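Local coordinates for fatty acid/retinol binding protein protein 7, isoform A, confirmed BY transcript evidence (Caenorhabditis elegans, PDB 2W9Y), which probably binds fatty acids such as oleic acid, and perhaps retinoids, as a small all-helical lipid carrier of the nematode FAR family, at residues K32-E37 and P60-R65; D78-A83 and Q128-K133; T96-S101 and K106-A111. One frame throughout, in Å; residues are numbered along the deposited sequence.

Interaction 1 of 3, residues K32-E37 and P60-R65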
# COMPACT_ATOMS: atom_id res chain seq x y z
N LYS A 32 7.75 -14.50 -3.96
CA LYS A 32 7.81 -13.35 -4.84
C LYS A 32 7.40 -13.69 -6.30
O LYS A 32 6.65 -12.96 -6.91
CB LYS A 32 9.18 -12.67 -4.77
CG LYS A 32 9.19 -11.38 -5.53
CD LYS A 32 10.51 -10.66 -5.41
CE LYS A 32 10.58 -9.47 -6.34
NZ LYS A 32 12.00 -8.97 -6.37
N PRO A 33 7.90 -14.82 -6.85
CA PRO A 33 7.56 -15.09 -8.24
C PRO A 33 6.06 -15.37 -8.42
O PRO A 33 5.54 -15.19 -9.51
CB PRO A 33 8.37 -16.35 -8.60
CG PRO A 33 9.45 -16.41 -7.64
CD PRO A 33 9.04 -15.63 -6.36
N VAL A 34 5.39 -15.84 -7.36
CA VAL A 34 3.91 -16.00 -7.41
C VAL A 34 3.28 -14.61 -7.60
O VAL A 34 2.45 -14.41 -8.48
CB VAL A 34 3.31 -16.65 -6.14
CG1 VAL A 34 1.74 -16.68 -6.19
CG2 VAL A 34 3.88 -18.05 -5.91
N LEU A 35 3.72 -13.62 -6.83
CA LEU A 35 3.14 -12.27 -6.99
C LEU A 35 3.47 -11.70 -8.36
O LEU A 35 2.65 -11.09 -9.00
CB LEU A 35 3.71 -11.32 -5.91
CG LEU A 35 3.30 -11.78 -4.49
CD1 LEU A 35 3.92 -10.90 -3.41
CD2 LEU A 35 1.71 -11.84 -4.38
N HIS A 36 4.71 -11.89 -8.79
CA HIS A 36 5.14 -11.45 -10.11
C HIS A 36 4.24 -12.02 -11.18
O HIS A 36 3.70 -11.27 -11.98
CB HIS A 36 6.61 -11.95 -10.36
CG HIS A 36 7.30 -11.29 -11.51
ND1 HIS A 36 7.06 -11.63 -12.82
CD2 HIS A 36 8.27 -10.35 -11.54
CE1 HIS A 36 7.80 -10.89 -13.62
NE2 HIS A 36 8.56 -10.12 -12.87
N GLU A 37 4.09 -13.34 -11.24
CA GLU A 37 3.23 -13.95 -12.27
C GLU A 37 1.79 -13.34 -12.27
O GLU A 37 1.19 -13.04 -13.33
CB GLU A 37 3.23 -15.47 -12.06
CG GLU A 37 2.65 -16.38 -13.15
CD GLU A 37 2.52 -17.85 -12.67
OE1 GLU A 37 3.16 -18.23 -11.65
OE2 GLU A 37 1.78 -18.65 -13.33
N PRO A 60 -2.28 -20.47 -1.35
CA PRO A 60 -3.34 -20.10 -0.41
C PRO A 60 -2.82 -19.22 0.67
O PRO A 60 -3.47 -18.21 0.98
CB PRO A 60 -3.76 -21.45 0.17
CG PRO A 60 -3.72 -22.31 -1.07
CD PRO A 60 -2.47 -21.86 -1.84
N GLU A 61 -1.68 -19.58 1.24
CA GLU A 61 -1.17 -18.86 2.40
C GLU A 61 -0.73 -17.47 2.07
O GLU A 61 -0.94 -16.56 2.86
CB GLU A 61 0.04 -19.62 2.99
CG GLU A 61 -0.37 -20.92 3.62
CD GLU A 61 -0.95 -20.66 4.96
OE1 GLU A 61 -0.89 -19.45 5.35
OE2 GLU A 61 -1.43 -21.60 5.62
N LEU A 62 -0.08 -17.31 0.92
CA LEU A 62 0.21 -16.00 0.44
C LEU A 62 -1.05 -15.14 0.27
O LEU A 62 -1.06 -13.95 0.64
CB LEU A 62 0.98 -16.09 -0.90
CG LEU A 62 1.67 -14.86 -1.41
CD1 LEU A 62 2.56 -14.29 -0.29
CD2 LEU A 62 2.46 -15.19 -2.72
N GLY A 63 -2.11 -15.72 -0.32
CA GLY A 63 -3.36 -14.98 -0.53
C GLY A 63 -4.05 -14.60 0.78
O GLY A 63 -4.65 -13.52 0.91
N LYS A 64 -3.98 -15.49 1.75
CA LYS A 64 -4.48 -15.19 3.11
C LYS A 64 -3.76 -13.94 3.68
O LYS A 64 -4.40 -13.01 4.23
CB LYS A 64 -4.29 -16.40 4.06
CG LYS A 64 -4.53 -16.07 5.51
CD LYS A 64 -4.11 -17.17 6.50
CE LYS A 64 -2.62 -17.04 6.88
NZ LYS A 64 -2.51 -15.96 7.92
N ARG A 65 -2.42 -13.94 3.58
CA ARG A 65 -1.64 -12.78 4.06
C ARG A 65 -1.96 -11.46 3.28
O ARG A 65 -2.12 -10.38 3.90
CB ARG A 65 -0.13 -13.09 4.04
CG ARG A 65 0.41 -14.01 5.15
CD ARG A 65 1.97 -13.92 5.03
NE ARG A 65 2.35 -15.08 4.31
CZ ARG A 65 3.38 -15.24 3.51
NH1 ARG A 65 4.25 -14.27 3.22
NH2 ARG A 65 3.52 -16.45 3.00

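Interaction 2 of 3, residues D78-A83 and Q128-K133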
# COMPACT_ATOMS: atom_id res chain seq x y z
N ASP A 78 -12.25 4.44 8.74
CA ASP A 78 -13.44 4.64 9.63
C ASP A 78 -13.60 6.04 10.22
O ASP A 78 -12.64 6.60 10.78
CB ASP A 78 -13.49 3.60 10.80
CG ASP A 78 -13.83 2.17 10.31
OD1 ASP A 78 -14.32 1.98 9.16
OD2 ASP A 78 -13.60 1.20 11.11
N GLY A 79 -14.83 6.60 10.12
CA GLY A 79 -15.09 7.88 10.77
C GLY A 79 -14.58 9.15 10.12
O GLY A 79 -14.95 10.27 10.58
N LEU A 80 -13.79 8.98 9.04
CA LEU A 80 -13.25 10.10 8.30
C LEU A 80 -14.31 10.87 7.51
O LEU A 80 -15.28 10.27 7.08
CB LEU A 80 -12.11 9.66 7.37
CG LEU A 80 -10.84 9.03 7.96
CD1 LEU A 80 -9.84 8.61 6.85
CD2 LEU A 80 -10.17 10.04 8.93
N SER A 81 -14.06 12.18 7.31
CA SER A 81 -14.90 13.07 6.51
C SER A 81 -14.70 12.72 5.03
O SER A 81 -13.72 12.07 4.69
CB SER A 81 -14.38 14.48 6.69
OG SER A 81 -13.15 14.68 5.91
N PRO A 82 -15.60 13.18 4.14
CA PRO A 82 -15.53 12.88 2.71
C PRO A 82 -14.22 13.28 2.13
O PRO A 82 -13.66 12.50 1.34
CB PRO A 82 -16.69 13.71 2.12
CG PRO A 82 -17.70 13.71 3.26
CD PRO A 82 -16.92 13.69 4.54
N ALA A 83 -13.67 14.42 2.56
CA ALA A 83 -12.39 14.92 2.01
C ALA A 83 -11.22 14.07 2.46
O ALA A 83 -10.29 13.77 1.67
CB ALA A 83 -12.12 16.38 2.43
N GLN A 128 -6.46 16.73 9.04
CA GLN A 128 -5.05 16.28 9.19
C GLN A 128 -5.02 15.53 10.51
O GLN A 128 -4.40 14.50 10.59
CB GLN A 128 -4.12 17.48 9.30
CG GLN A 128 -3.93 18.27 7.94
CD GLN A 128 -3.08 19.49 8.09
OE1 GLN A 128 -3.02 20.07 9.20
NE2 GLN A 128 -2.44 19.94 7.01
N ALA A 129 -5.68 16.05 11.55
CA ALA A 129 -5.62 15.41 12.87
C ALA A 129 -6.34 14.03 12.81
O ALA A 129 -5.90 13.04 13.39
CB ALA A 129 -6.24 16.27 13.94
N ALA A 130 -7.44 13.97 12.08
CA ALA A 130 -8.19 12.71 11.98
C ALA A 130 -7.40 11.61 11.23
O ALA A 130 -7.48 10.38 11.59
CB ALA A 130 -9.52 12.95 11.29
N LEU A 131 -6.76 12.01 10.12
CA LEU A 131 -5.88 11.12 9.39
C LEU A 131 -4.75 10.61 10.27
O LEU A 131 -4.40 9.40 10.20
CB LEU A 131 -5.31 11.81 8.13
CG LEU A 131 -6.31 11.91 6.93
CD1 LEU A 131 -5.96 13.03 5.84
CD2 LEU A 131 -6.62 10.56 6.24
N ARG A 132 -4.14 11.51 11.04
CA ARG A 132 -3.00 11.08 11.93
C ARG A 132 -3.52 10.13 13.02
O ARG A 132 -2.87 9.15 13.36
CB ARG A 132 -2.31 12.29 12.53
CG ARG A 132 -1.42 13.02 11.45
CD ARG A 132 -0.90 14.34 12.00
NE ARG A 132 0.25 14.76 11.23
CZ ARG A 132 0.46 16.01 10.88
NH1 ARG A 132 -0.45 16.93 11.22
NH2 ARG A 132 1.53 16.33 10.16
N LYS A 133 -4.72 10.39 13.50
CA LYS A 133 -5.28 9.55 14.58
C LYS A 133 -5.54 8.15 14.01
O LYS A 133 -5.33 7.15 14.68
CB LYS A 133 -6.57 10.20 15.15
CG LYS A 133 -7.20 9.47 16.37
CD LYS A 133 -8.47 10.27 16.84
CE LYS A 133 -9.50 9.36 17.42
NZ LYS A 133 -10.51 10.16 18.16

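Interaction 3 of 3, residues T96-S101 and K106-A111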
# COMPACT_ATOMS: atom_id res chain seq x y z
N THR A 96 -0.33 0.92 -3.34
CA THR A 96 -0.65 -0.31 -4.07
C THR A 96 0.16 -0.36 -5.34
O THR A 96 0.87 -1.34 -5.59
CB THR A 96 -2.12 -0.38 -4.44
OG1 THR A 96 -2.93 -0.41 -3.26
CG2 THR A 96 -2.40 -1.61 -5.29
N THR A 97 0.06 0.71 -6.13
CA THR A 97 0.81 0.85 -7.43
C THR A 97 2.31 0.61 -7.20
O THR A 97 2.97 -0.14 -7.94
CB THR A 97 0.67 2.27 -7.99
OG1 THR A 97 -0.68 2.49 -8.34
CG2 THR A 97 1.46 2.42 -9.27
N THR A 98 2.86 1.24 -6.17
CA THR A 98 4.26 1.03 -5.86
C THR A 98 4.64 -0.39 -5.59
O THR A 98 5.67 -0.88 -6.12
CB THR A 98 4.63 1.87 -4.60
OG1 THR A 98 4.40 3.25 -4.89
CG2 THR A 98 6.08 1.72 -4.25
N LEU A 99 3.88 -1.04 -4.73
CA LEU A 99 4.20 -2.39 -4.34
C LEU A 99 4.08 -3.32 -5.52
O LEU A 99 4.92 -4.22 -5.71
CB LEU A 99 3.27 -2.86 -3.23
CG LEU A 99 3.67 -4.05 -2.34
CD1 LEU A 99 5.16 -4.03 -1.91
CD2 LEU A 99 2.77 -4.06 -1.09
N CYS A 100 3.10 -3.06 -6.38
CA CYS A 100 2.96 -3.81 -7.65
C CYS A 100 4.22 -3.60 -8.53
O CYS A 100 4.81 -4.52 -9.02
CB CYS A 100 1.70 -3.40 -8.41
SG CYS A 100 1.51 -4.25 -10.00
N SER A 101 4.68 -2.36 -8.66
CA SER A 101 5.82 -2.06 -9.55
C SER A 101 7.08 -2.71 -8.98
O SER A 101 7.90 -3.25 -9.76
CB SER A 101 5.98 -0.55 -9.65
OG SER A 101 4.84 -0.03 -10.34
N LYS A 106 9.16 -2.81 -12.38
CA LYS A 106 8.98 -1.52 -13.07
C LYS A 106 9.58 -0.39 -12.23
O LYS A 106 9.63 -0.51 -11.00
CB LYS A 106 7.49 -1.22 -13.22
CG LYS A 106 6.70 -2.35 -13.85
CD LYS A 106 7.04 -2.56 -15.31
CE LYS A 106 6.15 -3.71 -15.90
NZ LYS A 106 6.98 -4.70 -16.69
N PRO A 107 10.00 0.73 -12.86
CA PRO A 107 10.57 1.80 -12.10
C PRO A 107 9.54 2.54 -11.22
O PRO A 107 8.35 2.56 -11.53
CB PRO A 107 11.03 2.81 -13.15
CG PRO A 107 11.12 2.03 -14.45
CD PRO A 107 10.08 0.96 -14.33
N ILE A 108 10.03 3.19 -10.17
CA ILE A 108 9.21 3.87 -9.24
C ILE A 108 9.36 5.36 -9.43
O ILE A 108 10.48 5.90 -9.33
CB ILE A 108 9.65 3.57 -7.79
CG1 ILE A 108 9.64 2.04 -7.54
CG2 ILE A 108 8.71 4.36 -6.72
CD1 ILE A 108 8.34 1.40 -7.79
N ASP A 109 8.23 6.04 -9.64
CA ASP A 109 8.25 7.49 -9.82
C ASP A 109 7.63 8.12 -8.58
O ASP A 109 6.45 7.91 -8.30
CB ASP A 109 7.47 7.86 -11.08
CG ASP A 109 7.35 9.35 -11.29
OD1 ASP A 109 7.92 10.16 -10.52
OD2 ASP A 109 6.69 9.71 -12.29
N ASP A 110 8.41 8.87 -7.81
CA ASP A 110 7.92 9.32 -6.50
C ASP A 110 7.12 10.62 -6.61
O ASP A 110 6.84 11.23 -5.61
CB ASP A 110 9.06 9.52 -5.48
CG ASP A 110 10.13 10.51 -5.95
OD1 ASP A 110 9.98 11.14 -7.02
OD2 ASP A 110 11.17 10.63 -5.22
N ALA A 111 6.81 11.05 -7.84
CA ALA A 111 6.01 12.30 -8.04
C ALA A 111 4.67 12.14 -7.35
O ALA A 111 4.22 13.05 -6.68
CB ALA A 111 5.86 12.64 -9.53
O HOH W 1 5.57 2.51 -10.93

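Interaction 1 of 3, residues K32-E37 and P60-R65
L62, the residue that meets V34 and L35, also lays its methyl CD1 over one face of the R65 guanidinium. That methyl sits 3.7 Å above the plane, nearer the border than the centre. The guanidinium is held by polar partners elsewhere: a salt bridge from NH2 to E31 and a hydrogen bond from NH1 to S26. The other methyl of L62 makes the contact between the segments. Its CG is anti to the backbone N (chi1 -166°), and CD2 is the branch that reaches the helix of 32-37. There L62 CD2 lies 3.8 Å from V34 CB and 3.8 Å from L35 CD2. V34 and L62 run alongside, pointing opposite ways. L35 meets L62 at a slant. No hydrogen bond joins the segments. The contact is apolar and small, about 122 Å² in all.

L62 and L35 are buried, and both also touch I27 and V55. F23 of helix 18-26 touches L62 and R65. E37 forms a salt bridge with K58, and V34 touches the same lysine. The start of helix 60-75 thus packs on helix 32-39 in company with helices 18-26 and 51-58.

Interaction 2 of 3, residues D78-A83 and Q128-K133
Similar torsions place the branched ends of L80 and L131 together. In each, CG is anti to the carbonyl carbon, with chi1 -62° in L80 and -77° in L131. With chi2 extended (178°), the two methyls of L80 reach two successive residues of the helix. L80 CD2 touches A130, at 3.8 Å from A130 CB and also 3.8 Å from A130 O. L80 CD1 goes to the next residue and lies 3.8 Å from L131 CD2. The L80 and L131 side chains cross at about a right angle. L80 therefore straddles the A130-L131 step of the helix, with one methyl on a small alanine and its backbone and the other on a leucine branch. No hydrogen bond passes between the segments, and the contact buries about 117 Å².

Polar groups hold the surrounding loop. S81 occupies the N-cap position of helix 82-104, and its OG caps the backbone N of A84. The same OG is hydrogen-bonded to D127 OD1, which ties this helix start to helix 125-134. Earlier in the loop, D78 O accepts a hydrogen bond from N134 ND2.

L80 is only partly buried, and it also touches V85 and N134. L131 is buried and reaches Y87 of helix 82-104, F120 of helix 111-121, L123 and F140. The contact thus joins the loop leading into helix 82-104 to helix 125-134, with helix 111-121 and the chain end packed against L131.

Interaction 3 of 3, residues T96-S101 and K106-A111
This contact lies at the C-terminal end of helix 82-104, where the following loop folds back along the last turns. S101 and K106 close the turn with a backbone hydrogen bond. K106 N donates to S101 O at 2.9 Å, with an N-H...O angle of 148° and the donor tilted 25° from the carbonyl plane. The side chains follow. S101 CB lies 3.9 Å from K106 CB, after which the lysine chain bends away.

I108 brings the chain back against the helix. Its CG1 is anti to the carbonyl carbon (chi1 -56°), and CD1 comes in to 3.6 Å from S101 CB. The same methyl, I108 CD1, is 3.9 Å from T98 O. T98 is buried, and its OG1 is hydrogen-bonded to M94 O. One water bridges the two segments. It lies 2.7 Å from S101 OG and donates to P107 O at 2.8 Å.

Helix 111-121 follows. D109 OD1 accepts from A111 N, approached from above the carboxylate plane. D110 holds the N-cap position, but its side chain makes no capping bond. The bond from K106 N to S101 O spans six residues, consistent with a Schellman-type helix end. The bond from A111 N to D109 OD1 closes an Asx turn at the start of helix 111-121.

The chain forms one all-helical body, and the contacts spread along it. Interaction 1 comes first and closes before the other two begin. Its centre is about 32 Å from that of interaction 2, on the opposite side of the chain's centre. Interactions 2 and 3 share helix 82-104, near its start and toward its far end. Their centres are about 25 Å apart, and interaction 3 falls wholly within the chain between the two segments of interaction 2. Interactions 1 and 3 are closer, with centres about 18 Å apart and nearest atoms about 7 Å apart. None touches another. In this probable lipid carrier they join helix to helix, loop to helix and helix end to loop.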